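MS5a (PDB 6L77) is of unknown function but is linked to meiosis and, through its cystatin-like fold, appears to enhance papain rather than inhibit it as classical cystatins do. Local coordinates at residues T71-R76 with I81-Y86; R210-E213 with C218-L221; V14-T19 with I139-E144; V20-Y25 with I54-E59. All blocks are in the same frame, centred on the assembly; numbering follows the deposited sequence.

Interaction 1 of 4, residues T71-R76 with I81-Y86; sequences TNVDQR and IDFTCY
Thr84 OG1 is gripped by both terminal nitrogens of Arg76: NH2 of Arg76 lies 2.9 Å from Thr84 OG1, and Arg76 NH1 stands 3.1 Å from the same OG1. The guanidinium comes end-on, with the oxygen near its plane, and the carbonyl of Phe102 is a further partner of this hydroxyl. The setting is a beta hairpin of the cystatin-like sheet, in which residues 71-75 and 82-86 run antiparallel at 154°.

The arginine reaches across the hairpin because its chain is extended at CG and bends at chi3 (-70°). That bend also brings Arg76 NE to within 2.8 Å of Asp82 OD1, forming a salt bridge in which NE meets the oxygen from above the carboxylate plane. One flexible side chain is thus held at two places, which should fix the rotation of its guanidinium. Next along the hairpin, the Asp74-Thr84 hydrogen-bonded pair closes with two backbone bonds, Asp74 N to Thr84 O and Thr84 N to Asp74 O.

The face turned to helix 12-29 is mostly apolar, with Gln75 as its polar member. Val73 spreads its branches over two neighbours, CG1 3.9 Å from Phe83 CB and CG2 4.0 Å from Cys85 CB. Tyr17 of the helix meets the Phe83 ring, and its hydroxyl is hydrogen-bonded to Gln75 OE1.

On the other face, the Asp74 and Tyr86 side chains cross at about a right angle, their carboxylate and ring planes 63° apart. A water bridges the two, donating to Asp74 OD2 (2.7 Å from the water oxygen) and also 2.7 Å from Tyr86 OH, itself hydrogen-bonded to Phe102 N.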
loop_
_atom_site.group_PDB
_atom_site.type_symbol
_atom_site.label_atom_id
_atom_site.label_comp_id
_atom_site.label_asym_id
_atom_site.label_seq_id
_atom_site.Cartn_x
_atom_site.Cartn_y
_atom_site.Cartn_z
ATOM N N THR A 71 -3.555 -3.281 14.640
ATOM C CA THR A 71 -3.320 -2.287 13.589
ATOM C C THR A 71 -4.360 -1.187 13.740
ATOM O O THR A 71 -5.550 -1.488 13.868
ATOM C CB THR A 71 -3.430 -2.906 12.174
ATOM O OG1 THR A 71 -2.410 -3.903 11.980
ATOM C CG2 THR A 71 -3.252 -1.841 11.103
ATOM N N ASN A 72 -3.927 0.078 13.722
ATOM C CA ASN A 72 -4.844 1.221 13.751
ATOM C C ASN A 72 -4.635 2.059 12.494
ATOM O O ASN A 72 -3.500 2.435 12.182
ATOM C CB ASN A 72 -4.623 2.103 14.984
ATOM C CG ASN A 72 -5.106 1.454 16.274
ATOM O OD1 ASN A 72 -5.420 0.258 16.323
ATOM N ND2 ASN A 72 -5.148 2.243 17.333
ATOM N N VAL A 73 -5.722 2.353 11.783
ATOM C CA VAL A 73 -5.683 3.131 10.544
ATOM C C VAL A 73 -6.752 4.207 10.623
ATOM O O VAL A 73 -7.897 3.912 10.987
ATOM C CB VAL A 73 -5.915 2.256 9.294
ATOM C CG1 VAL A 73 -6.217 3.138 8.061
ATOM C CG2 VAL A 73 -4.706 1.372 9.019
ATOM N N ASP A 74 -6.381 5.449 10.297
ATOM C CA ASP A 74 -7.348 6.524 10.086
ATOM C C ASP A 74 -7.560 6.701 8.590
ATOM O O ASP A 74 -6.593 6.812 7.834
ATOM C CB ASP A 74 -6.871 7.840 10.699
ATOM C CG ASP A 74 -7.026 7.871 12.212
ATOM O OD1 ASP A 74 -7.592 6.921 12.784
ATOM O OD2 ASP A 74 -6.570 8.851 12.828
ATOM N N GLN A 75 -8.819 6.739 8.169
ATOM C CA GLN A 75 -9.188 6.735 6.762
ATOM C C GLN A 75 -9.876 8.047 6.426
ATOM O O GLN A 75 -10.763 8.491 7.160
ATOM C CB GLN A 75 -10.110 5.547 6.458
ATOM C CG GLN A 75 -10.763 5.545 5.085
ATOM C CD GLN A 75 -11.597 4.281 4.857
ATOM O OE1 GLN A 75 -11.152 3.339 4.202
ATOM N NE2 GLN A 75 -12.803 4.258 5.408
ATOM N N ARG A 76 -9.464 8.673 5.322
ATOM C CA ARG A 76 -9.983 9.985 4.964
ATOM C C ARG A 76 -10.744 10.000 3.648
ATOM O O ARG A 76 -11.285 11.047 3.285
ATOM C CB ARG A 76 -8.850 11.019 4.903
ATOM C CG ARG A 76 -8.207 11.310 6.247
ATOM C CD ARG A 76 -6.957 12.172 6.084
ATOM N NE ARG A 76 -5.851 11.446 5.451
ATOM C CZ ARG A 76 -5.008 10.659 6.109
ATOM N NH1 ARG A 76 -5.149 10.486 7.418
ATOM N NH2 ARG A 76 -4.028 10.041 5.464
ATOM N N ILE A 81 -7.224 6.108 -2.471
ATOM C CA ILE A 81 -6.349 5.857 -1.327
ATOM C C ILE A 81 -6.104 7.162 -0.575
ATOM O O ILE A 81 -5.638 8.147 -1.154
ATOM C CB ILE A 81 -5.030 5.229 -1.776
ATOM C CG1 ILE A 81 -5.264 3.816 -2.303
ATOM C CG2 ILE A 81 -4.062 5.196 -0.607
ATOM C CD1 ILE A 81 -3.973 3.105 -2.689
ATOM N N ASP A 82 -6.420 7.177 0.724
ATOM C CA ASP A 82 -6.121 8.343 1.565
ATOM C C ASP A 82 -6.261 7.885 3.026
ATOM O O ASP A 82 -7.349 7.957 3.595
ATOM C CB ASP A 82 -7.048 9.502 1.245
ATOM C CG ASP A 82 -6.647 10.780 1.944
ATOM O OD1 ASP A 82 -5.682 10.754 2.744
ATOM O OD2 ASP A 82 -7.295 11.817 1.684
ATOM N N PHE A 83 -5.161 7.404 3.610
ATOM C CA PHE A 83 -5.247 6.900 4.981
ATOM C C PHE A 83 -3.867 6.891 5.622
ATOM O O PHE A 83 -2.850 6.966 4.936
ATOM C CB PHE A 83 -5.860 5.495 5.021
ATOM C CG PHE A 83 -5.022 4.431 4.333
ATOM C CD1 PHE A 83 -3.967 3.819 4.990
ATOM C CD2 PHE A 83 -5.320 4.034 3.040
ATOM C CE1 PHE A 83 -3.216 2.840 4.358
ATOM C CE2 PHE A 83 -4.574 3.058 2.405
ATOM C CZ PHE A 83 -3.523 2.466 3.064
ATOM N N THR A 84 -3.848 6.764 6.951
ATOM C CA THR A 84 -2.612 6.699 7.722
ATOM C C THR A 84 -2.659 5.501 8.660
ATOM O O THR A 84 -3.636 5.331 9.401
ATOM C CB THR A 84 -2.401 7.980 8.547
ATOM O OG1 THR A 84 -2.346 9.114 7.674
ATOM C CG2 THR A 84 -1.092 7.898 9.357
ATOM N N CYS A 85 -1.598 4.686 8.639
ATOM C CA CYS A 85 -1.422 3.592 9.600
ATOM C C CYS A 85 -0.536 4.084 10.741
ATOM O O CYS A 85 0.644 4.389 10.532
ATOM C CB CYS A 85 -0.820 2.356 8.930
ATOM S SG CYS A 85 -0.514 0.982 10.085
ATOM N N TYR A 86 -1.104 4.150 11.948
ATOM C CA TYR A 86 -0.436 4.724 13.116
ATOM C C TYR A 86 0.176 3.685 14.042
ATOM O O TYR A 86 1.183 3.966 14.694
ATOM C CB TYR A 86 -1.425 5.560 13.944
ATOM C CG TYR A 86 -1.847 6.841 13.285
ATOM C CD1 TYR A 86 -1.044 7.977 13.352
ATOM C CD2 TYR A 86 -3.061 6.929 12.606
ATOM C CE1 TYR A 86 -1.430 9.169 12.754
ATOM C CE2 TYR A 86 -3.452 8.117 11.999
ATOM C CZ TYR A 86 -2.632 9.234 12.081
ATOM O OH TYR A 86 -3.022 10.413 11.479
HETATM O O HOH W 1 -5.670 10.835 11.311
#

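Interaction 2 of 4, residues R210-E213 with C218-L221; sequences RTVE and CVCL
Arg210 and Leu221 lie side by side and point the same way, with Leu221 CD2 resting 3.6 Å from Arg210 CB. They form a non-hydrogen-bonded pair of the antiparallel hairpin made by strands 201-212 and 219-227. The arginine leaves its strand with CG trans to the backbone N (chi1 -179°), which lays its first carbons along the leucine. Val219 crosses this stem at a slant, its CG1 3.9 Å from Arg210 CG, while Val212 and Val219 meet more loosely further along.

Beyond the aliphatic stem the chain bends, and the guanidinium finds its partners outside the hairpin: the carbonyl of Arg184, the hydroxyl of Tyr142, and the ring of Trp138, in a cation-pi contact.

On the opposite face, Thr211 turns OG1 between its own N and carbonyl carbon (chi1 56°), bringing the oxygen 3.4 Å from Cys220 CB. The backbone supplies the remaining ties: Thr211 and Cys220 exchange two bonds, and Glu213 N reaches Cys218 O at 2.9 Å. The Glu213 carboxylate turns away toward the connecting turn, where OE2 accepts from Thr215 N and Thr216 N.

Main-chain bonds therefore set the register, whereas the side chains add apolar contact; the arginine serves as hydrocarbon within the hairpin and as cation beyond it.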
loop_
_atom_site.group_PDB
_atom_site.type_symbol
_atom_site.label_atom_id
_atom_site.label_comp_id
_atom_site.label_asym_id
_atom_site.label_seq_id
_atom_site.Cartn_x
_atom_site.Cartn_y
_atom_site.Cartn_z
ATOM N N ARG A 210 3.735 7.187 -0.713
ATOM C CA ARG A 210 3.950 6.765 0.662
ATOM C C ARG A 210 4.834 7.795 1.354
ATOM O O ARG A 210 5.971 8.032 0.929
ATOM C CB ARG A 210 4.615 5.386 0.726
ATOM C CG ARG A 210 4.845 4.895 2.165
ATOM C CD ARG A 210 6.178 4.134 2.278
ATOM N NE ARG A 210 6.145 2.870 1.542
ATOM C CZ ARG A 210 7.223 2.224 1.098
ATOM N NH1 ARG A 210 8.437 2.727 1.297
ATOM N NH2 ARG A 210 7.082 1.070 0.452
ATOM N N THR A 211 4.333 8.387 2.427
ATOM C CA THR A 211 5.158 9.251 3.252
ATOM C C THR A 211 5.244 8.638 4.639
ATOM O O THR A 211 4.275 8.049 5.129
ATOM C CB THR A 211 4.610 10.686 3.294
ATOM O OG1 THR A 211 3.257 10.670 3.747
ATOM C CG2 THR A 211 4.636 11.272 1.905
ATOM N N VAL A 212 6.427 8.729 5.240
ATOM C CA VAL A 212 6.740 8.070 6.502
ATOM C C VAL A 212 7.170 9.146 7.487
ATOM O O VAL A 212 8.049 9.957 7.178
ATOM C CB VAL A 212 7.844 7.006 6.330
ATOM C CG1 VAL A 212 8.101 6.279 7.650
ATOM C CG2 VAL A 212 7.460 5.998 5.237
ATOM N N GLU A 213 6.559 9.152 8.664
ATOM C CA GLU A 213 6.880 10.167 9.662
ATOM C C GLU A 213 8.240 9.853 10.276
ATOM O O GLU A 213 8.445 8.735 10.763
ATOM C CB GLU A 213 5.794 10.209 10.742
ATOM C CG GLU A 213 5.637 11.557 11.437
ATOM C CD GLU A 213 6.806 11.914 12.342
ATOM O OE1 GLU A 213 7.112 13.122 12.472
ATOM O OE2 GLU A 213 7.425 10.996 12.922
ATOM N N CYS A 218 5.003 6.466 11.348
ATOM C CA CYS A 218 3.634 6.337 10.870
ATOM C C CYS A 218 3.638 6.461 9.351
ATOM O O CYS A 218 4.437 7.206 8.783
ATOM C CB CYS A 218 2.743 7.405 11.510
ATOM S SG CYS A 218 2.630 7.234 13.319
ATOM N N VAL A 219 2.767 5.708 8.691
ATOM C CA VAL A 219 2.790 5.576 7.236
ATOM C C VAL A 219 1.502 6.176 6.690
ATOM O O VAL A 219 0.407 5.727 7.050
ATOM C CB VAL A 219 2.931 4.114 6.796
ATOM C CG1 VAL A 219 2.768 4.000 5.293
ATOM C CG2 VAL A 219 4.301 3.561 7.233
ATOM N N CYS A 220 1.633 7.181 5.826
ATOM C CA CYS A 220 0.503 7.782 5.132
ATOM C C CYS A 220 0.562 7.396 3.658
ATOM O O CYS A 220 1.624 7.492 3.028
ATOM C CB CYS A 220 0.517 9.301 5.293
ATOM S SG CYS A 220 -0.726 10.108 4.289
ATOM N N LEU A 221 -0.558 6.912 3.126
ATOM C CA LEU A 221 -0.686 6.601 1.707
ATOM C C LEU A 221 -1.709 7.538 1.083
ATOM O O LEU A 221 -2.818 7.683 1.603
ATOM C CB LEU A 221 -1.101 5.145 1.470
ATOM C CG LEU A 221 -0.152 4.021 1.915
ATOM C CD1 LEU A 221 -0.549 2.707 1.250
ATOM C CD2 LEU A 221 1.291 4.349 1.591
#

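Interaction 3 of 4, residues V14-T19 with I139-E144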
loop_
_atom_site.group_PDB
_atom_site.type_symbol
_atom_site.label_atom_id
_atom_site.label_comp_id
_atom_site.label_asym_id
_atom_site.label_seq_id
_atom_site.Cartn_x
_atom_site.Cartn_y
_atom_site.Cartn_z
ATOM N N VAL A 14 -10.986 -4.210 5.717
ATOM C CA VAL A 14 -10.325 -4.574 6.966
ATOM C C VAL A 14 -9.149 -5.497 6.693
ATOM O O VAL A 14 -8.080 -5.359 7.296
ATOM C CB VAL A 14 -11.342 -5.206 7.935
ATOM C CG1 VAL A 14 -10.653 -5.698 9.184
ATOM C CG2 VAL A 14 -12.420 -4.187 8.303
ATOM N N LYS A 15 -9.334 -6.478 5.803
ATOM C CA LYS A 15 -8.218 -7.345 5.446
ATOM C C LYS A 15 -7.077 -6.539 4.840
ATOM O O LYS A 15 -5.908 -6.758 5.177
ATOM C CB LYS A 15 -8.688 -8.427 4.477
ATOM C CG LYS A 15 -7.576 -9.369 4.067
ATOM C CD LYS A 15 -8.061 -10.431 3.099
ATOM C CE LYS A 15 -6.892 -11.164 2.465
ATOM N NZ LYS A 15 -7.376 -12.165 1.474
ATOM N N LEU A 16 -7.399 -5.575 3.973
ATOM C CA LEU A 16 -6.347 -4.769 3.358
ATOM C C LEU A 16 -5.626 -3.915 4.399
ATOM O O LEU A 16 -4.393 -3.838 4.397
ATOM C CB LEU A 16 -6.938 -3.900 2.243
ATOM C CG LEU A 16 -7.432 -4.642 0.994
ATOM C CD1 LEU A 16 -8.196 -3.704 0.059
ATOM C CD2 LEU A 16 -6.287 -5.302 0.253
ATOM N N TYR A 17 -6.368 -3.298 5.328
ATOM C CA TYR A 17 -5.701 -2.498 6.355
ATOM C C TYR A 17 -4.892 -3.369 7.308
ATOM O O TYR A 17 -3.826 -2.953 7.778
ATOM C CB TYR A 17 -6.717 -1.656 7.131
ATOM C CG TYR A 17 -7.215 -0.480 6.331
ATOM C CD1 TYR A 17 -6.492 -0.019 5.239
ATOM C CD2 TYR A 17 -8.404 0.168 6.651
ATOM C CE1 TYR A 17 -6.934 1.060 4.477
ATOM C CE2 TYR A 17 -8.856 1.261 5.890
ATOM C CZ TYR A 17 -8.112 1.692 4.808
ATOM O OH TYR A 17 -8.530 2.760 4.046
ATOM N N ALA A 18 -5.379 -4.571 7.620
ATOM C CA ALA A 18 -4.551 -5.499 8.392
ATOM C C ALA A 18 -3.242 -5.806 7.666
ATOM O O ALA A 18 -2.172 -5.889 8.283
ATOM C CB ALA A 18 -5.316 -6.792 8.653
ATOM N N THR A 19 -3.311 -6.001 6.356
ATOM C CA THR A 19 -2.105 -6.314 5.604
ATOM C C THR A 19 -1.179 -5.103 5.517
ATOM O O THR A 19 0.048 -5.255 5.537
ATOM C CB THR A 19 -2.508 -6.815 4.218
ATOM O OG1 THR A 19 -3.434 -7.889 4.377
ATOM C CG2 THR A 19 -1.296 -7.287 3.416
ATOM N N ILE A 139 4.345 -3.768 -3.383
ATOM C CA ILE A 139 3.937 -3.151 -4.638
ATOM C C ILE A 139 2.578 -3.692 -5.062
ATOM O O ILE A 139 1.655 -2.929 -5.364
ATOM C CB ILE A 139 5.019 -3.378 -5.707
ATOM C CG1 ILE A 139 6.290 -2.615 -5.307
ATOM C CG2 ILE A 139 4.537 -2.965 -7.100
ATOM C CD1 ILE A 139 7.491 -2.935 -6.205
ATOM N N ARG A 140 2.420 -5.022 -5.039
ATOM C CA ARG A 140 1.118 -5.610 -5.336
ATOM C C ARG A 140 0.056 -5.139 -4.350
ATOM O O ARG A 140 -1.085 -4.867 -4.741
ATOM C CB ARG A 140 1.193 -7.140 -5.325
ATOM C CG ARG A 140 -0.203 -7.802 -5.380
ATOM C CD ARG A 140 -0.128 -9.292 -5.651
ATOM N NE ARG A 140 0.824 -9.970 -4.780
ATOM C CZ ARG A 140 0.540 -10.414 -3.559
ATOM N NH1 ARG A 140 -0.676 -10.243 -3.057
ATOM N NH2 ARG A 140 1.476 -11.024 -2.838
ATOM N N LEU A 141 0.413 -5.041 -3.064
ATOM C CA LEU A 141 -0.522 -4.518 -2.070
ATOM C C LEU A 141 -1.043 -3.134 -2.456
ATOM O O LEU A 141 -2.254 -2.874 -2.388
ATOM C CB LEU A 141 0.158 -4.467 -0.699
ATOM C CG LEU A 141 -0.688 -3.849 0.427
ATOM C CD1 LEU A 141 -1.982 -4.627 0.619
ATOM C CD2 LEU A 141 0.104 -3.836 1.713
ATOM N N TYR A 142 -0.143 -2.218 -2.840
ATOM C CA TYR A 142 -0.605 -0.864 -3.144
ATOM C C TYR A 142 -1.486 -0.868 -4.386
ATOM O O TYR A 142 -2.487 -0.140 -4.446
ATOM C CB TYR A 142 0.567 0.105 -3.325
ATOM C CG TYR A 142 1.420 0.400 -2.088
ATOM C CD1 TYR A 142 1.291 -0.343 -0.910
ATOM C CD2 TYR A 142 2.361 1.429 -2.114
ATOM C CE1 TYR A 142 2.090 -0.058 0.213
ATOM C CE2 TYR A 142 3.159 1.712 -1.011
ATOM C CZ TYR A 142 3.024 0.964 0.144
ATOM O OH TYR A 142 3.822 1.246 1.225
HETATM N N MSE A 143 -1.154 -1.703 -5.371
HETATM C CA MSE A 143 -2.038 -1.889 -6.532
HETATM C C MSE A 143 -3.426 -2.401 -6.121
HETATM O O MSE A 143 -4.457 -1.907 -6.585
HETATM C CB MSE A 143 -1.419 -2.869 -7.535
HETATM C CG MSE A 143 -2.375 -3.267 -8.670
HETATM SE SE MSE A 143 -1.645 -4.704 -9.802
HETATM C CE MSE A 143 -1.499 -6.119 -8.453
ATOM N N GLU A 144 -3.445 -3.406 -5.243
ATOM C CA GLU A 144 -4.719 -3.988 -4.828
ATOM C C GLU A 144 -5.587 -2.970 -4.099
ATOM O O GLU A 144 -6.803 -2.906 -4.324
ATOM C CB GLU A 144 -4.467 -5.220 -3.961
ATOM C CG GLU A 144 -3.943 -6.380 -4.787
ATOM C CD GLU A 144 -3.624 -7.613 -3.964
ATOM O OE1 GLU A 144 -3.658 -7.533 -2.715
ATOM O OE2 GLU A 144 -3.335 -8.661 -4.579
#
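Leu141 reaches from helix 138-150 toward helix 12-29, where Leu16 and Thr19 receive it. Both helices belong to the cystatin-like fold, in which helices pack against a long antiparallel sheet, and this is one of the places where the two meet. The contact is narrow, burying 183 Å² in all, and its closest approaches are between methyl groups.

Leu141 gives up the most surface of any residue here. With chi1 at 176°, it swings CG away from its own N and extends the fork toward the other helix. From that fork CD1 comes to 3.9 Å from Thr19 CG2, and CD2 approaches the same methyl at 4.1 Å, so that the threonine methyl is met by both branches. The leucine and threonine run alongside each other, head to tail.

Leu16, second in buried surface, lies one helical turn earlier and brings its CD2 to 4.4 Å from Leu141 CD1, a looser touch. On either side of this seam, neighbouring residues serve the sheet: Val14 and Ala18 lean on Ile38, while Ile139 and the selenomethionine Met143 lean on Ile190.

With chi1 at -53°, Thr19 turns CG2 to the leucine while OG1 bonds back within its own helix. OG1 of Thr19 donates to Lys15 O at 2.8 Å, and Thr19 N also bonds that carbonyl oxygen, arriving from the opposite face of its plane.

Interaction 4 of 4, residues V20-Y25 with I54-E59; sequences VGLHRY and ITLIAE
Leu22 and Leu56 meet tip to tip, with Leu22 CD1 placed 4.0 Å from Leu56 CD1. The second branch of the same leucine takes a different partner, as Leu22 CD2 lies 4.0 Å from Ala58 CB. A single helical side chain thereby spans two alternate residues of strand 49-60, both of which face the helix. The contact is small, 100 Å², and wholly apolar.

The torsions explain the meeting. Leu22 has CG turned from its carbonyl carbon (chi1 -70°), and both of its methyls reach residues of the strand. Leu56 takes the crowded position between its backbone N and carbonyl carbon (chi1 56°), turning its end toward the helix.

One shell outward, Leu35 of strand 34-45 touches both Leu22 and Leu56, and Leu33 packs on Ala58. Phe69 and Thr71 of the neighbouring strand 65-75 flank Leu56, and the same Phe69 stacks edge-to-face with Tyr25, one turn further along the helix.

Other sides of the helical segment carry polar residues: His23 NE2 bonds Tyr142 OH, while Arg24 reaches His217 O and Ser88 OG. A helix seated by such apolar residues against neighbouring antiparallel strands is the hallmark of the cystatin-like fold.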
loop_
_atom_site.group_PDB
_atom_site.type_symbol
_atom_site.label_atom_id
_atom_site.label_comp_id
_atom_site.label_asym_id
_atom_site.label_seq_id
_atom_site.Cartn_x
_atom_site.Cartn_y
_atom_site.Cartn_z
ATOM N N VAL A 20 -1.746 -3.900 5.444
ATOM C CA VAL A 20 -0.929 -2.690 5.525
ATOM C C VAL A 20 -0.188 -2.636 6.855
ATOM O O VAL A 20 0.999 -2.285 6.909
ATOM C CB VAL A 20 -1.803 -1.441 5.324
ATOM C CG1 VAL A 20 -1.015 -0.166 5.685
ATOM C CG2 VAL A 20 -2.292 -1.376 3.892
ATOM N N GLY A 21 -0.883 -2.952 7.953
ATOM C CA GLY A 21 -0.218 -2.958 9.244
ATOM C C GLY A 21 0.925 -3.954 9.295
ATOM O O GLY A 21 1.990 -3.659 9.835
ATOM N N LEU A 22 0.707 -5.163 8.762
ATOM C CA LEU A 22 1.793 -6.139 8.729
ATOM C C LEU A 22 2.939 -5.659 7.849
ATOM O O LEU A 22 4.110 -5.910 8.160
ATOM C CB LEU A 22 1.265 -7.485 8.241
ATOM C CG LEU A 22 0.338 -8.180 9.246
ATOM C CD1 LEU A 22 -0.209 -9.410 8.612
ATOM C CD2 LEU A 22 1.114 -8.550 10.503
ATOM N N HIS A 23 2.612 -4.963 6.751
ATOM C CA HIS A 23 3.621 -4.361 5.876
ATOM C C HIS A 23 4.495 -3.363 6.638
ATOM O O HIS A 23 5.728 -3.386 6.533
ATOM C CB HIS A 23 2.885 -3.697 4.695
ATOM C CG HIS A 23 3.663 -2.655 3.951
ATOM N ND1 HIS A 23 4.941 -2.856 3.470
ATOM C CD2 HIS A 23 3.303 -1.410 3.548
ATOM C CE1 HIS A 23 5.345 -1.770 2.828
ATOM N NE2 HIS A 23 4.367 -0.879 2.858
ATOM N N ARG A 24 3.875 -2.468 7.398
ATOM C CA ARG A 24 4.640 -1.482 8.160
ATOM C C ARG A 24 5.556 -2.168 9.164
ATOM O O ARG A 24 6.760 -1.884 9.222
ATOM C CB ARG A 24 3.676 -0.513 8.862
ATOM C CG ARG A 24 4.346 0.465 9.837
ATOM C CD ARG A 24 3.362 1.494 10.368
ATOM N NE ARG A 24 4.008 2.457 11.267
ATOM C CZ ARG A 24 4.083 2.317 12.586
ATOM N NH1 ARG A 24 3.543 1.262 13.178
ATOM N NH2 ARG A 24 4.684 3.242 13.320
ATOM N N TYR A 25 5.008 -3.113 9.931
ATOM C CA TYR A 25 5.808 -3.843 10.919
ATOM C C TYR A 25 6.938 -4.626 10.261
ATOM O O TYR A 25 8.099 -4.533 10.675
ATOM C CB TYR A 25 4.909 -4.796 11.713
ATOM C CG TYR A 25 5.633 -5.511 12.818
ATOM C CD1 TYR A 25 5.814 -4.905 14.062
ATOM C CD2 TYR A 25 6.138 -6.795 12.625
ATOM C CE1 TYR A 25 6.482 -5.565 15.087
ATOM C CE2 TYR A 25 6.807 -7.459 13.642
ATOM C CZ TYR A 25 6.972 -6.837 14.867
ATOM O OH TYR A 25 7.631 -7.490 15.885
ATOM N N ILE A 54 -7.974 -2.718 14.501
ATOM C CA ILE A 54 -8.112 -4.093 14.042
ATOM C C ILE A 54 -7.226 -4.976 14.908
ATOM O O ILE A 54 -6.037 -4.684 15.095
ATOM C CB ILE A 54 -7.716 -4.232 12.562
ATOM C CG1 ILE A 54 -8.557 -3.305 11.699
ATOM C CG2 ILE A 54 -7.828 -5.696 12.098
ATOM C CD1 ILE A 54 -7.947 -3.097 10.290
ATOM N N THR A 55 -7.803 -6.052 15.425
ATOM C CA THR A 55 -7.060 -7.080 16.135
ATOM C C THR A 55 -6.969 -8.290 15.218
ATOM O O THR A 55 -7.994 -8.851 14.815
ATOM C CB THR A 55 -7.750 -7.438 17.452
ATOM O OG1 THR A 55 -7.892 -6.254 18.250
ATOM C CG2 THR A 55 -6.940 -8.497 18.213
ATOM N N LEU A 56 -5.752 -8.681 14.866
ATOM C CA LEU A 56 -5.565 -9.765 13.915
ATOM C C LEU A 56 -4.573 -10.768 14.481
ATOM O O LEU A 56 -3.821 -10.468 15.410
ATOM C CB LEU A 56 -5.066 -9.244 12.562
ATOM C CG LEU A 56 -3.774 -8.427 12.654
ATOM C CD1 LEU A 56 -2.726 -9.004 11.734
ATOM C CD2 LEU A 56 -3.991 -6.938 12.363
ATOM N N ILE A 57 -4.593 -11.970 13.908
ATOM C CA ILE A 57 -3.631 -13.015 14.223
ATOM C C ILE A 57 -2.679 -13.106 13.044
ATOM O O ILE A 57 -3.123 -13.249 11.900
ATOM C CB ILE A 57 -4.313 -14.371 14.474
ATOM C CG1 ILE A 57 -5.433 -14.224 15.511
ATOM C CG2 ILE A 57 -3.278 -15.398 14.898
ATOM C CD1 ILE A 57 -4.979 -13.604 16.804
ATOM N N ALA A 58 -1.386 -12.973 13.317
ATOM C CA ALA A 58 -0.352 -13.166 12.311
ATOM C C ALA A 58 0.338 -14.502 12.539
ATOM O O ALA A 58 0.538 -14.916 13.687
ATOM C CB ALA A 58 0.684 -12.040 12.354
ATOM N N GLU A 59 0.701 -15.173 11.449
ATOM C CA GLU A 59 1.499 -16.390 11.526
ATOM C C GLU A 59 2.971 -16.042 11.333
ATOM O O GLU A 59 3.329 -15.257 10.443
ATOM C CB GLU A 59 1.060 -17.425 10.478
ATOM C CG GLU A 59 1.888 -18.717 10.578
ATOM C CD GLU A 59 1.366 -19.879 9.721
ATOM O OE1 GLU A 59 0.403 -19.707 8.939
ATOM O OE2 GLU A 59 1.929 -20.982 9.850
#

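Overall arrangement
The four contacts show how one continuous antiparallel sheet carries helices across a cystatin-like architecture, here in the C-terminal part of a longer protein. Interactions 1 and 2 are hairpins whose centres lie about 9 Å apart; their inner strands 82-88 and 219-227 are neighbours, linked by probable backbone hydrogen bonds. Interactions 3 and 4, about 11 Å apart, share helix 12-29, which faces helix 138-150 in one and strand 49-60 in the other. Along the chain, interactions 4 and 1 follow in series within the long loop closed by interaction 3, and interaction 2 comes last. Tyr142 of interaction 3 joins it to interactions 2 and 4. Helix and sheet contacts together hold the fold.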